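Local coordinates for protein DNA polymerase III, beta subunit (Thermotoga maritima, PDB 1VPK) that probably encircles DNA as a head-to-tail homodimeric ring, tethering DNA polymerases and other proteins to it and so making replication processive, at residues K23-I28 with T68-E73; F186-A191 with P253-V258; E199-L204 with V227-R232. One frame throughout, in Å; residues are numbered along the deposited sequence.

Interaction 1. Residues K23-I28 with T68-E73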
ATOM      1  N   LYS A  23      20.338  -4.541  14.066  1.00 49.26           N
ATOM      2  CA  LYS A  23      19.127  -4.070  13.390  1.00 50.74           C
ATOM      3  C   LYS A  23      18.577  -2.756  13.983  1.00 49.63           C
ATOM      4  O   LYS A  23      18.250  -1.801  13.263  1.00 50.04           O
ATOM      5  CB  LYS A  23      18.060  -5.150  13.502  1.00 51.29           C
ATOM      6  CG  LYS A  23      16.826  -4.908  12.637  1.00 54.21           C
ATOM      7  CD  LYS A  23      15.941  -6.194  12.567  1.00 55.51           C
ATOM      8  CE  LYS A  23      15.331  -6.585  13.917  1.00 59.40           C
ATOM      9  NZ  LYS A  23      14.378  -7.774  13.839  1.00 60.26           N
ATOM     10  N   ASP A  24      18.440  -2.738  15.306  1.00 49.52           N
ATOM     11  CA  ASP A  24      17.974  -1.558  16.061  1.00 49.58           C
ATOM     12  C   ASP A  24      18.860  -0.321  15.815  1.00 48.62           C
ATOM     13  O   ASP A  24      18.360   0.767  15.520  1.00 46.45           O
ATOM     14  CB  ASP A  24      17.907  -1.907  17.555  0.50 49.53           C
ATOM     15  CG  ASP A  24      16.820  -2.936  17.872  0.50 50.21           C
ATOM     16  OD1 ASP A  24      16.228  -3.519  16.922  0.50 51.58           O
ATOM     17  OD2 ASP A  24      16.561  -3.165  19.080  0.50 51.80           O
ATOM     18  N   LYS A  25      20.178  -0.473  15.899  1.00 48.82           N
ATOM     19  CA  LYS A  25      21.079   0.686  15.692  1.00 49.16           C
ATOM     20  C   LYS A  25      21.160   1.200  14.246  1.00 50.21           C
ATOM     21  O   LYS A  25      21.241   2.417  14.008  1.00 49.83           O
ATOM     22  CB  LYS A  25      22.484   0.386  16.268  1.00 49.40           C
ATOM     23  CG  LYS A  25      22.430   0.111  17.782  1.00 50.30           C
ATOM     24  CD  LYS A  25      22.191   1.452  18.549  1.00 52.32           C
ATOM     25  CE  LYS A  25      21.754   1.304  20.002  1.00 50.90           C
ATOM     26  NZ  LYS A  25      22.559   0.506  20.927  1.00 51.94           N
ATOM     27  N   ILE A  26      21.123   0.281  13.280  1.00 49.02           N
ATOM     28  CA  ILE A  26      21.026   0.658  11.870  1.00 50.35           C
ATOM     29  C   ILE A  26      19.732   1.425  11.616  1.00 50.32           C
ATOM     30  O   ILE A  26      19.747   2.464  10.979  1.00 49.83           O
ATOM     31  CB  ILE A  26      21.147  -0.592  10.961  1.00 49.72           C
ATOM     32  CG1 ILE A  26      22.589  -1.131  11.004  1.00 49.87           C
ATOM     33  CG2 ILE A  26      20.634  -0.324   9.544  1.00 52.77           C
ATOM     34  CD1 ILE A  26      23.560  -0.307  10.333  1.00 57.31           C
ATOM     35  N   THR A  27      18.611   0.876  12.089  1.00 50.69           N
ATOM     36  CA  THR A  27      17.301   1.480  11.918  1.00 51.12           C
ATOM     37  C   THR A  27      17.255   2.870  12.510  1.00 51.53           C
ATOM     38  O   THR A  27      16.741   3.814  11.888  1.00 50.99           O
ATOM     39  CB  THR A  27      16.210   0.587  12.580  1.00 51.57           C
ATOM     40  OG1 THR A  27      16.212  -0.676  11.918  1.00 52.30           O
ATOM     41  CG2 THR A  27      14.840   1.155  12.431  1.00 52.61           C
ATOM     42  N   ILE A  28      17.799   3.002  13.707  1.00 50.95           N
ATOM     43  CA  ILE A  28      17.795   4.278  14.389  1.00 52.69           C
ATOM     44  C   ILE A  28      18.547   5.368  13.651  1.00 53.29           C
ATOM     45  O   ILE A  28      18.091   6.517  13.604  1.00 55.68           O
ATOM     46  CB  ILE A  28      18.362   4.149  15.811  1.00 53.28           C
ATOM     47  CG1 ILE A  28      17.320   3.463  16.644  1.00 51.85           C
ATOM     48  CG2 ILE A  28      18.704   5.557  16.415  1.00 55.66           C
ATOM     49  CD1 ILE A  28      17.793   2.956  17.990  1.00 57.35           C
ATOM     50  N   THR A  68      26.149   4.056  19.509  1.00 47.07           N
ATOM     51  CA  THR A  68      27.074   3.099  20.098  1.00 48.23           C
ATOM     52  C   THR A  68      26.407   1.702  20.058  1.00 49.01           C
ATOM     53  O   THR A  68      25.272   1.534  20.514  1.00 48.42           O
ATOM     54  CB  THR A  68      27.475   3.559  21.480  1.00 48.45           C
ATOM     55  OG1 THR A  68      28.118   4.836  21.350  1.00 49.32           O
ATOM     56  CG2 THR A  68      28.453   2.601  22.138  1.00 50.09           C
ATOM     57  N   VAL A  69      27.095   0.739  19.430  1.00 48.12           N
ATOM     58  CA  VAL A  69      26.572  -0.609  19.274  1.00 48.24           C
ATOM     59  C   VAL A  69      27.087  -1.451  20.451  1.00 49.17           C
ATOM     60  O   VAL A  69      28.296  -1.502  20.748  1.00 49.90           O
ATOM     61  CB  VAL A  69      26.979  -1.224  17.928  1.00 48.36           C
ATOM     62  CG1 VAL A  69      26.240  -2.549  17.681  1.00 48.69           C
ATOM     63  CG2 VAL A  69      26.650  -0.268  16.800  1.00 47.15           C
ATOM     64  N   ASN A  70      26.165  -2.051  21.162  1.00 49.34           N
ATOM     65  CA  ASN A  70      26.526  -2.937  22.280  1.00 50.14           C
ATOM     66  C   ASN A  70      26.747  -4.345  21.769  1.00 51.02           C
ATOM     67  O   ASN A  70      25.802  -5.081  21.570  1.00 51.63           O
ATOM     68  CB  ASN A  70      25.431  -2.911  23.309  1.00 51.27           C
ATOM     69  CG  ASN A  70      25.257  -1.550  23.886  1.00 54.31           C
ATOM     70  OD1 ASN A  70      26.252  -0.946  24.340  1.00 59.41           O
ATOM     71  ND2 ASN A  70      24.007  -1.025  23.866  1.00 56.22           N
ATOM     72  N   ALA A  71      28.008  -4.674  21.510  1.00 52.15           N
ATOM     73  CA  ALA A  71      28.424  -5.996  20.994  1.00 52.86           C
ATOM     74  C   ALA A  71      29.017  -6.867  22.083  1.00 53.51           C
ATOM     75  O   ALA A  71      29.391  -6.399  23.141  1.00 54.48           O
ATOM     76  CB  ALA A  71      29.420  -5.827  19.874  1.00 52.49           C
ATOM     77  N   ALA A  72      29.108  -8.154  21.789  1.00 54.16           N
ATOM     78  CA  ALA A  72      29.650  -9.136  22.689  1.00 54.27           C
ATOM     79  C   ALA A  72      31.163  -9.240  22.538  1.00 53.84           C
ATOM     80  O   ALA A  72      31.854  -9.471  23.509  1.00 52.97           O
ATOM     81  CB  ALA A  72      29.017 -10.500  22.369  1.00 55.39           C
ATOM     82  N   GLU A  73      31.642  -9.147  21.305  1.00 52.00           N
ATOM     83  CA  GLU A  73      33.064  -9.220  20.975  1.00 52.78           C
ATOM     84  C   GLU A  73      33.377  -8.129  19.945  1.00 51.26           C
ATOM     85  O   GLU A  73      32.669  -7.974  18.954  1.00 49.80           O
ATOM     86  CB  GLU A  73      33.433 -10.610  20.401  1.00 52.22           C
ATOM     87  CG  GLU A  73      33.290 -11.718  21.438  1.00 56.14           C
ATOM     88  CD  GLU A  73      33.219 -13.132  20.870  1.00 57.48           C
ATOM     89  OE1 GLU A  73      33.524 -13.350  19.678  1.00 63.99           O
ATOM     90  OE2 GLU A  73      32.851 -14.044  21.666  1.00 65.62           O
TER
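K25 of helix 19-29 extends its ammonium group to the backbone carbonyl of T68, the last residue of strand 63-68. NZ lies 2.9 Å from T68 O with a C=O...N angle of 162°, so the donor arrives nearly along the C=O axis. Bends in the lysine at chi2 (-74°) and chi4 (55°) steer the chain past T68 O and turn NZ onto it; even the methylene CE comes within 3.6 Å of T68 O. T68 itself pairs through its backbone with D240, at the turn between strands 233-237 and 241-246 of the central domain. At V69 the contact is apolar and looser: its CG2 stands 4.3 Å from K25 CB, at the root of the lysine, and the same valine packs on F54, I56 and V17. The N70 side chain crosses that of K25 at a slant, ND2 lying 3.6 Å from K25 NZ; both are donors, so the approach is not a bond between them. D240 accepts from both, in a salt bridge from K25 and only weakly from ND2, while E21, one helical turn before K25, takes a salt bridge from K25 NZ and a hydrogen bond from the backbone N of N70. Further on, A72 and E73 both face T16 in a classic beta bulge that leads the chain into strand 73-76. One buried amine therefore collects a carbonyl and two carboxylates, which would favour the charged form of K25 and offset the acids' mutual repulsion. Because D240 belongs to the central domain while helix and loop belong to the N-terminal one, this charged cluster also spans the seam where the eight-stranded sheet passes from one domain to the next.

Interaction 2. Residues F186-A191 with P253-V258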
ATOM      1  N   PHE A 186      -1.517  26.710   5.191  1.00 47.98           N
ATOM      2  CA  PHE A 186      -2.944  26.457   5.038  1.00 48.19           C
ATOM      3  C   PHE A 186      -3.548  25.931   6.343  1.00 47.71           C
ATOM      4  O   PHE A 186      -4.725  26.110   6.613  1.00 47.42           O
ATOM      5  CB  PHE A 186      -3.183  25.420   3.951  1.00 48.97           C
ATOM      6  CG  PHE A 186      -2.823  25.875   2.552  1.00 49.65           C
ATOM      7  CD1 PHE A 186      -3.578  26.823   1.897  1.00 51.44           C
ATOM      8  CD2 PHE A 186      -1.768  25.281   1.866  1.00 51.81           C
ATOM      9  CE1 PHE A 186      -3.260  27.204   0.573  1.00 52.47           C
ATOM     10  CE2 PHE A 186      -1.459  25.649   0.566  1.00 50.61           C
ATOM     11  CZ  PHE A 186      -2.197  26.603  -0.074  1.00 50.65           C
ATOM     12  N   ARG A 187      -2.747  25.221   7.113  1.00 47.07           N
ATOM     13  CA  ARG A 187      -3.213  24.642   8.365  1.00 47.81           C
ATOM     14  C   ARG A 187      -2.046  24.558   9.342  1.00 47.36           C
ATOM     15  O   ARG A 187      -0.889  24.735   8.967  1.00 47.08           O
ATOM     16  CB  ARG A 187      -3.906  23.272   8.151  1.00 47.69           C
ATOM     17  CG  ARG A 187      -3.332  22.327   7.085  1.00 50.28           C
ATOM     18  CD  ARG A 187      -2.097  21.614   7.580  1.00 52.16           C
ATOM     19  NE  ARG A 187      -1.514  20.747   6.555  1.00 54.03           N
ATOM     20  CZ  ARG A 187      -1.969  19.555   6.196  1.00 50.88           C
ATOM     21  NH1 ARG A 187      -1.325  18.868   5.272  1.00 51.75           N
ATOM     22  NH2 ARG A 187      -3.021  19.027   6.764  1.00 48.72           N
ATOM     23  N   LEU A 188      -2.380  24.319  10.601  1.00 47.09           N
ATOM     24  CA  LEU A 188      -1.440  24.384  11.687  1.00 46.20           C
ATOM     25  C   LEU A 188      -1.865  23.383  12.753  1.00 46.14           C
ATOM     26  O   LEU A 188      -3.068  23.172  12.995  1.00 45.52           O
ATOM     27  CB  LEU A 188      -1.414  25.804  12.236  1.00 47.23           C
ATOM     28  CG  LEU A 188      -0.621  26.055  13.537  1.00 49.31           C
ATOM     29  CD1 LEU A 188      -0.113  27.485  13.562  1.00 51.26           C
ATOM     30  CD2 LEU A 188      -1.506  25.833  14.750  1.00 48.53           C
ATOM     31  N   ALA A 189      -0.874  22.760  13.354  1.00 46.06           N
ATOM     32  CA  ALA A 189      -1.060  21.848  14.470  1.00 46.97           C
ATOM     33  C   ALA A 189      -0.225  22.343  15.641  1.00 47.64           C
ATOM     34  O   ALA A 189       0.923  22.754  15.452  1.00 45.83           O
ATOM     35  CB  ALA A 189      -0.601  20.436  14.093  1.00 46.77           C
ATOM     36  N   LEU A 190      -0.807  22.277  16.837  1.00 47.21           N
ATOM     37  CA  LEU A 190      -0.112  22.684  18.021  1.00 48.80           C
ATOM     38  C   LEU A 190      -0.330  21.682  19.152  1.00 49.10           C
ATOM     39  O   LEU A 190      -1.452  21.292  19.383  1.00 48.03           O
ATOM     40  CB  LEU A 190      -0.662  24.045  18.447  1.00 48.95           C
ATOM     41  CG  LEU A 190      -0.030  24.777  19.623  1.00 49.47           C
ATOM     42  CD1 LEU A 190      -0.312  26.270  19.442  1.00 51.30           C
ATOM     43  CD2 LEU A 190      -0.602  24.297  20.978  1.00 49.57           C
ATOM     44  N   ALA A 191       0.746  21.347  19.872  1.00 49.07           N
ATOM     45  CA  ALA A 191       0.699  20.427  21.009  1.00 49.19           C
ATOM     46  C   ALA A 191       1.505  21.071  22.148  1.00 49.53           C
ATOM     47  O   ALA A 191       2.610  21.610  21.912  1.00 48.09           O
ATOM     48  CB  ALA A 191       1.343  19.045  20.612  1.00 50.08           C
ATOM     49  N   PRO A 253       6.915  31.747  11.465  1.00 48.39           N
ATOM     50  CA  PRO A 253       5.863  32.790  11.490  1.00 48.67           C
ATOM     51  C   PRO A 253       5.245  33.007  12.852  1.00 49.19           C
ATOM     52  O   PRO A 253       5.231  32.098  13.688  1.00 48.47           O
ATOM     53  CB  PRO A 253       4.771  32.229  10.600  1.00 49.46           C
ATOM     54  CG  PRO A 253       5.384  31.219   9.795  1.00 49.94           C
ATOM     55  CD  PRO A 253       6.627  30.717  10.462  1.00 48.90           C
ATOM     56  N   ASP A 254       4.700  34.201  13.047  1.00 49.59           N
ATOM     57  CA  ASP A 254       3.966  34.536  14.260  1.00 50.25           C
ATOM     58  C   ASP A 254       2.583  33.895  14.193  1.00 50.11           C
ATOM     59  O   ASP A 254       1.583  34.537  13.908  1.00 49.30           O
ATOM     60  CB  ASP A 254       3.877  36.065  14.420  1.00 50.46           C
ATOM     61  CG  ASP A 254       3.392  36.471  15.791  1.00 53.21           C
ATOM     62  OD1 ASP A 254       3.103  35.576  16.616  1.00 57.45           O
ATOM     63  OD2 ASP A 254       3.287  37.681  16.044  1.00 56.23           O
ATOM     64  N   TYR A 255       2.564  32.598  14.463  1.00 50.33           N
ATOM     65  CA  TYR A 255       1.420  31.741  14.205  1.00 49.71           C
ATOM     66  C   TYR A 255       0.217  32.118  15.081  1.00 51.27           C
ATOM     67  O   TYR A 255      -0.933  31.905  14.700  1.00 50.92           O
ATOM     68  CB  TYR A 255       1.817  30.267  14.401  1.00 48.17           C
ATOM     69  CG  TYR A 255       2.196  29.933  15.818  1.00 46.27           C
ATOM     70  CD1 TYR A 255       1.232  29.533  16.739  1.00 47.38           C
ATOM     71  CD2 TYR A 255       3.514  30.048  16.257  1.00 44.28           C
ATOM     72  CE1 TYR A 255       1.568  29.268  18.062  1.00 47.38           C
ATOM     73  CE2 TYR A 255       3.844  29.802  17.571  1.00 42.77           C
ATOM     74  CZ  TYR A 255       2.871  29.388  18.452  1.00 44.80           C
ATOM     75  OH  TYR A 255       3.186  29.109  19.737  1.00 46.44           O
ATOM     76  N   LYS A 256       0.484  32.700  16.242  1.00 52.46           N
ATOM     77  CA  LYS A 256      -0.569  33.087  17.173  1.00 54.65           C
ATOM     78  C   LYS A 256      -1.625  34.018  16.524  1.00 54.65           C
ATOM     79  O   LYS A 256      -2.791  33.980  16.881  1.00 52.95           O
ATOM     80  CB  LYS A 256       0.050  33.718  18.429  1.00 54.66           C
ATOM     81  CG  LYS A 256       0.888  32.699  19.268  1.00 56.04           C
ATOM     82  CD  LYS A 256       2.147  33.304  19.957  1.00 56.78           C
ATOM     83  CE  LYS A 256       2.873  32.258  20.795  1.00 56.62           C
ATOM     84  NZ  LYS A 256       4.297  32.576  21.038  1.00 57.98           N
ATOM     85  N   ARG A 257      -1.229  34.766  15.499  1.00 54.97           N
ATOM     86  CA  ARG A 257      -2.197  35.613  14.787  1.00 55.83           C
ATOM     87  C   ARG A 257      -3.253  34.855  13.983  1.00 55.84           C
ATOM     88  O   ARG A 257      -4.243  35.433  13.595  1.00 56.67           O
ATOM     89  CB  ARG A 257      -1.457  36.564  13.850  1.00 56.47           C
ATOM     90  CG  ARG A 257      -0.499  37.535  14.535  1.00 55.61           C
ATOM     91  CD  ARG A 257       0.609  37.815  13.590  1.00 58.31           C
ATOM     92  NE  ARG A 257       1.453  38.954  13.932  1.00 57.78           N
ATOM     93  CZ  ARG A 257       1.162  40.215  13.612  1.00 60.83           C
ATOM     94  NH1 ARG A 257       0.029  40.536  12.965  1.00 60.11           N
ATOM     95  NH2 ARG A 257       2.003  41.178  13.974  1.00 61.44           N
ATOM     96  N   VAL A 258      -3.058  33.575  13.706  1.00 55.94           N
ATOM     97  CA  VAL A 258      -4.123  32.811  13.064  1.00 56.75           C
ATOM     98  C   VAL A 258      -4.956  31.980  14.041  1.00 55.93           C
ATOM     99  O   VAL A 258      -5.886  31.265  13.631  1.00 56.79           O
ATOM    100  CB  VAL A 258      -3.567  31.907  11.939  1.00 57.42           C
ATOM    101  CG1 VAL A 258      -2.621  32.718  11.068  1.00 58.97           C
ATOM    102  CG2 VAL A 258      -2.844  30.616  12.489  1.00 59.33           C
TER
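The Y255 ring meets the CD1 methyls of L188 and L190 obliquely, with the aliphatic chain of K256 on one of its faces: K256 CG stands 3.7 Å above the plane, offset toward the rim. The other flat group here, the R257 guanidinium, has D254 CG in plane at its edge; NE reaches D254 OD2 at 3.1 Å in a salt bridge, from 52° above the carboxylate plane. With CG between its backbone N and carbonyl carbon (chi1 65°), the tyrosine projects its ring from the 3-10 segment 255-258 toward strand 187-194. L188 CD1 presses on Y255 CB at 3.5 Å, and L190 CD1 sits 3.8 Å from Y255 CE1. These leucines lie two apart on a strand that pairs with strand 368-372, where the nine-stranded sheet runs from the central into the C-terminal domain. The loop leading from strand 241-246 to strand 265-270 sets Y255 on the central-domain strands 177-183 and 187-194, with V258 reaching I371 of strand 368-372. An inverse gamma turn centred on D254 precedes the tyrosine. V258 also adds its CG2 at 4.3 Å from L188 CD1, while Y255 OH is hydrogen-bonded to E172 and R179.

Interaction 3. Residues E199-L204 with V227-R232; sequences EEASFL and VRYDGR
Strands 201-204 and 227-229 run at 91° to each other with their axes 9.6 Å apart, too far for pairing, so F203 and Y229 meet as side chains bridging two different sheets. This is a near-orthogonal contact between two sheets of the central domain, one of three similar domains of the beta sliding processivity-factor fold: strand 201-206 is an outermost strand, within this chain, of the nine-stranded sheet, strand 224-229 a member of the eight-stranded one. A chi1 of 170° puts the Y229 ring on the far side from its own N, between two neighbours. Over the centre of one face comes F203 CD2, 3.7 Å above the plane; over the centre of the opposite face lies G231 N, at 3.5 Å. The two aromatic rings are inclined at 35° with centroids 4.8 Å apart, neither parallel nor perpendicular, while F203 stacks on W171 of the adjoining strand. A201 CB touches Y229 CD2 at 4.1 Å, and Y229 OH passes S202 O at 3.6 Å. A serine in place of Y229 would probably open a gap between the sheets, leaving F203 and A201 without the ring they pack on. Past the strand, G231 adopts a positive phi, and an Asx turn shapes this bend: D230 OD1 accepts R232 N at 2.9 Å, and also R233 N.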
ATOM      1  N   GLU A 199      14.484  26.653  31.776  1.00 51.06           N
ATOM      2  CA  GLU A 199      14.704  27.921  31.047  1.00 51.44           C
ATOM      3  C   GLU A 199      13.858  28.078  29.807  1.00 50.75           C
ATOM      4  O   GLU A 199      13.417  27.096  29.219  1.00 50.82           O
ATOM      5  CB  GLU A 199      16.172  28.032  30.632  1.00 52.18           C
ATOM      6  CG  GLU A 199      17.177  27.934  31.786  1.00 53.51           C
ATOM      7  CD  GLU A 199      17.121  29.108  32.726  1.00 58.39           C
ATOM      8  OE1 GLU A 199      16.605  30.170  32.311  1.00 60.78           O
ATOM      9  OE2 GLU A 199      17.610  28.988  33.889  1.00 62.96           O
ATOM     10  N   GLU A 200      13.682  29.314  29.384  1.00 49.67           N
ATOM     11  CA  GLU A 200      13.009  29.607  28.142  1.00 50.90           C
ATOM     12  C   GLU A 200      13.907  29.554  26.955  1.00 50.39           C
ATOM     13  O   GLU A 200      15.062  29.936  27.030  1.00 50.98           O
ATOM     14  CB  GLU A 200      12.429  30.988  28.136  1.00 50.06           C
ATOM     15  CG  GLU A 200      11.172  31.005  28.841  1.00 54.27           C
ATOM     16  CD  GLU A 200      10.549  32.343  28.723  1.00 51.89           C
ATOM     17  OE1 GLU A 200      10.767  32.974  27.650  1.00 55.06           O
ATOM     18  OE2 GLU A 200       9.856  32.706  29.690  1.00 60.85           O
ATOM     19  N   ALA A 201      13.325  29.126  25.844  1.00 50.65           N
ATOM     20  CA  ALA A 201      14.044  28.929  24.592  1.00 50.51           C
ATOM     21  C   ALA A 201      13.085  28.580  23.493  1.00 50.01           C
ATOM     22  O   ALA A 201      11.988  28.075  23.752  1.00 50.72           O
ATOM     23  CB  ALA A 201      15.094  27.821  24.740  1.00 51.00           C
ATOM     24  N   SER A 202      13.499  28.828  22.252  1.00 50.78           N
ATOM     25  CA  SER A 202      12.755  28.354  21.075  1.00 50.89           C
ATOM     26  C   SER A 202      13.700  28.183  19.880  1.00 51.12           C
ATOM     27  O   SER A 202      14.756  28.819  19.822  1.00 49.97           O
ATOM     28  CB  SER A 202      11.602  29.316  20.742  1.00 52.09           C
ATOM     29  OG  SER A 202      12.124  30.519  20.217  1.00 52.99           O
ATOM     30  N   PHE A 203      13.327  27.278  18.964  1.00 50.27           N
ATOM     31  CA  PHE A 203      14.116  26.962  17.792  1.00 48.90           C
ATOM     32  C   PHE A 203      13.253  26.186  16.774  1.00 48.22           C
ATOM     33  O   PHE A 203      12.276  25.535  17.129  1.00 47.44           O
ATOM     34  CB  PHE A 203      15.341  26.137  18.183  1.00 48.88           C
ATOM     35  CG  PHE A 203      15.041  24.937  19.069  1.00 50.05           C
ATOM     36  CD1 PHE A 203      14.670  23.705  18.505  1.00 49.26           C
ATOM     37  CD2 PHE A 203      15.165  25.043  20.466  1.00 51.53           C
ATOM     38  CE1 PHE A 203      14.400  22.610  19.306  1.00 50.87           C
ATOM     39  CE2 PHE A 203      14.917  23.945  21.283  1.00 51.22           C
ATOM     40  CZ  PHE A 203      14.521  22.736  20.719  1.00 50.53           C
ATOM     41  N   LEU A 204      13.656  26.246  15.512  1.00 48.14           N
ATOM     42  CA  LEU A 204      13.013  25.489  14.448  1.00 48.57           C
ATOM     43  C   LEU A 204      13.937  24.336  14.031  1.00 48.73           C
ATOM     44  O   LEU A 204      15.110  24.544  13.762  1.00 47.62           O
ATOM     45  CB  LEU A 204      12.770  26.415  13.275  1.00 48.19           C
ATOM     46  CG  LEU A 204      12.095  25.858  12.023  1.00 48.48           C
ATOM     47  CD1 LEU A 204      10.723  25.345  12.252  1.00 49.68           C
ATOM     48  CD2 LEU A 204      12.100  26.913  10.925  1.00 48.29           C
ATOM     49  N   VAL A 227      17.349  16.496  25.922  1.00 46.97           N
ATOM     50  CA  VAL A 227      17.426  17.485  24.842  1.00 45.87           C
ATOM     51  C   VAL A 227      18.306  18.608  25.319  1.00 45.51           C
ATOM     52  O   VAL A 227      18.126  19.068  26.420  1.00 45.36           O
ATOM     53  CB  VAL A 227      16.053  18.072  24.541  1.00 46.17           C
ATOM     54  CG1 VAL A 227      16.148  19.226  23.523  1.00 45.81           C
ATOM     55  CG2 VAL A 227      15.088  16.932  24.062  1.00 46.71           C
ATOM     56  N   ARG A 228      19.235  19.045  24.497  1.00 45.04           N
ATOM     57  CA  ARG A 228      20.096  20.206  24.803  1.00 46.22           C
ATOM     58  C   ARG A 228      20.194  21.134  23.602  1.00 45.17           C
ATOM     59  O   ARG A 228      20.393  20.685  22.452  1.00 45.98           O
ATOM     60  CB  ARG A 228      21.508  19.780  25.209  1.00 46.36           C
ATOM     61  CG  ARG A 228      22.369  20.942  25.789  1.00 46.58           C
ATOM     62  CD  ARG A 228      23.690  20.422  26.400  1.00 48.85           C
ATOM     63  NE  ARG A 228      24.481  19.690  25.415  1.00 50.07           N
ATOM     64  CZ  ARG A 228      24.516  18.359  25.273  1.00 52.20           C
ATOM     65  NH1 ARG A 228      23.782  17.555  26.044  1.00 52.27           N
ATOM     66  NH2 ARG A 228      25.267  17.818  24.308  1.00 51.88           N
ATOM     67  N   TYR A 229      20.068  22.422  23.867  1.00 44.69           N
ATOM     68  CA  TYR A 229      20.101  23.424  22.834  1.00 44.21           C
ATOM     69  C   TYR A 229      21.183  24.426  23.157  1.00 44.20           C
ATOM     70  O   TYR A 229      21.198  24.978  24.270  1.00 42.01           O
ATOM     71  CB  TYR A 229      18.734  24.103  22.771  1.00 44.39           C
ATOM     72  CG  TYR A 229      18.643  25.351  21.899  1.00 44.05           C
ATOM     73  CD1 TYR A 229      18.962  25.306  20.579  1.00 46.15           C
ATOM     74  CD2 TYR A 229      18.183  26.574  22.418  1.00 44.15           C
ATOM     75  CE1 TYR A 229      18.885  26.439  19.764  1.00 46.96           C
ATOM     76  CE2 TYR A 229      18.077  27.729  21.589  1.00 45.78           C
ATOM     77  CZ  TYR A 229      18.428  27.627  20.256  1.00 45.96           C
ATOM     78  OH  TYR A 229      18.369  28.707  19.389  1.00 45.70           O
ATOM     79  N   ASP A 230      22.084  24.678  22.202  1.00 44.89           N
ATOM     80  CA  ASP A 230      23.210  25.620  22.456  1.00 46.41           C
ATOM     81  C   ASP A 230      23.157  26.932  21.677  1.00 46.00           C
ATOM     82  O   ASP A 230      24.116  27.702  21.694  1.00 45.91           O
ATOM     83  CB  ASP A 230      24.588  24.933  22.284  1.00 46.66           C
ATOM     84  CG  ASP A 230      24.878  24.497  20.856  1.00 47.86           C
ATOM     85  OD1 ASP A 230      24.162  24.927  19.918  1.00 48.63           O
ATOM     86  OD2 ASP A 230      25.818  23.675  20.688  1.00 47.16           O
ATOM     87  N   GLY A 231      22.032  27.211  21.037  1.00 45.93           N
ATOM     88  CA  GLY A 231      21.900  28.413  20.203  1.00 45.85           C
ATOM     89  C   GLY A 231      22.081  28.105  18.731  1.00 45.74           C
ATOM     90  O   GLY A 231      21.646  28.863  17.884  1.00 45.17           O
ATOM     91  N   ARG A 232      22.762  27.003  18.413  1.00 45.86           N
ATOM     92  CA  ARG A 232      23.005  26.638  17.019  1.00 46.98           C
ATOM     93  C   ARG A 232      22.594  25.232  16.697  1.00 46.57           C
ATOM     94  O   ARG A 232      22.177  24.976  15.579  1.00 45.71           O
ATOM     95  CB  ARG A 232      24.488  26.822  16.637  1.00 47.69           C
ATOM     96  CG  ARG A 232      24.966  28.259  16.736  1.00 51.39           C
ATOM     97  CD  ARG A 232      26.014  28.453  17.855  1.00 56.63           C
TER

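Overall arrangement
From the N terminus, interaction 1 comes first: it closes a loop of about 40 residues within the N-terminal domain, joining helix 19-29 to the chain leaving strand 63-68, and is complete before the others begin. Interaction 2 opens next, at strand 187-194, and closes only at 253-258, tying a central-domain strand to the loop that leads into the C-terminal domain. Interaction 3, between 199-204 and 227-232, is nested inside that loop and joins the nine-stranded sheet to the eight-stranded one. Interactions 2 and 3 reach the same nine-stranded sheet, their centres about 20 Å apart. Interactions 1 and 2 lie on opposite sides of the chain's centre, about 39 Å between centres, near the two interdomain seams.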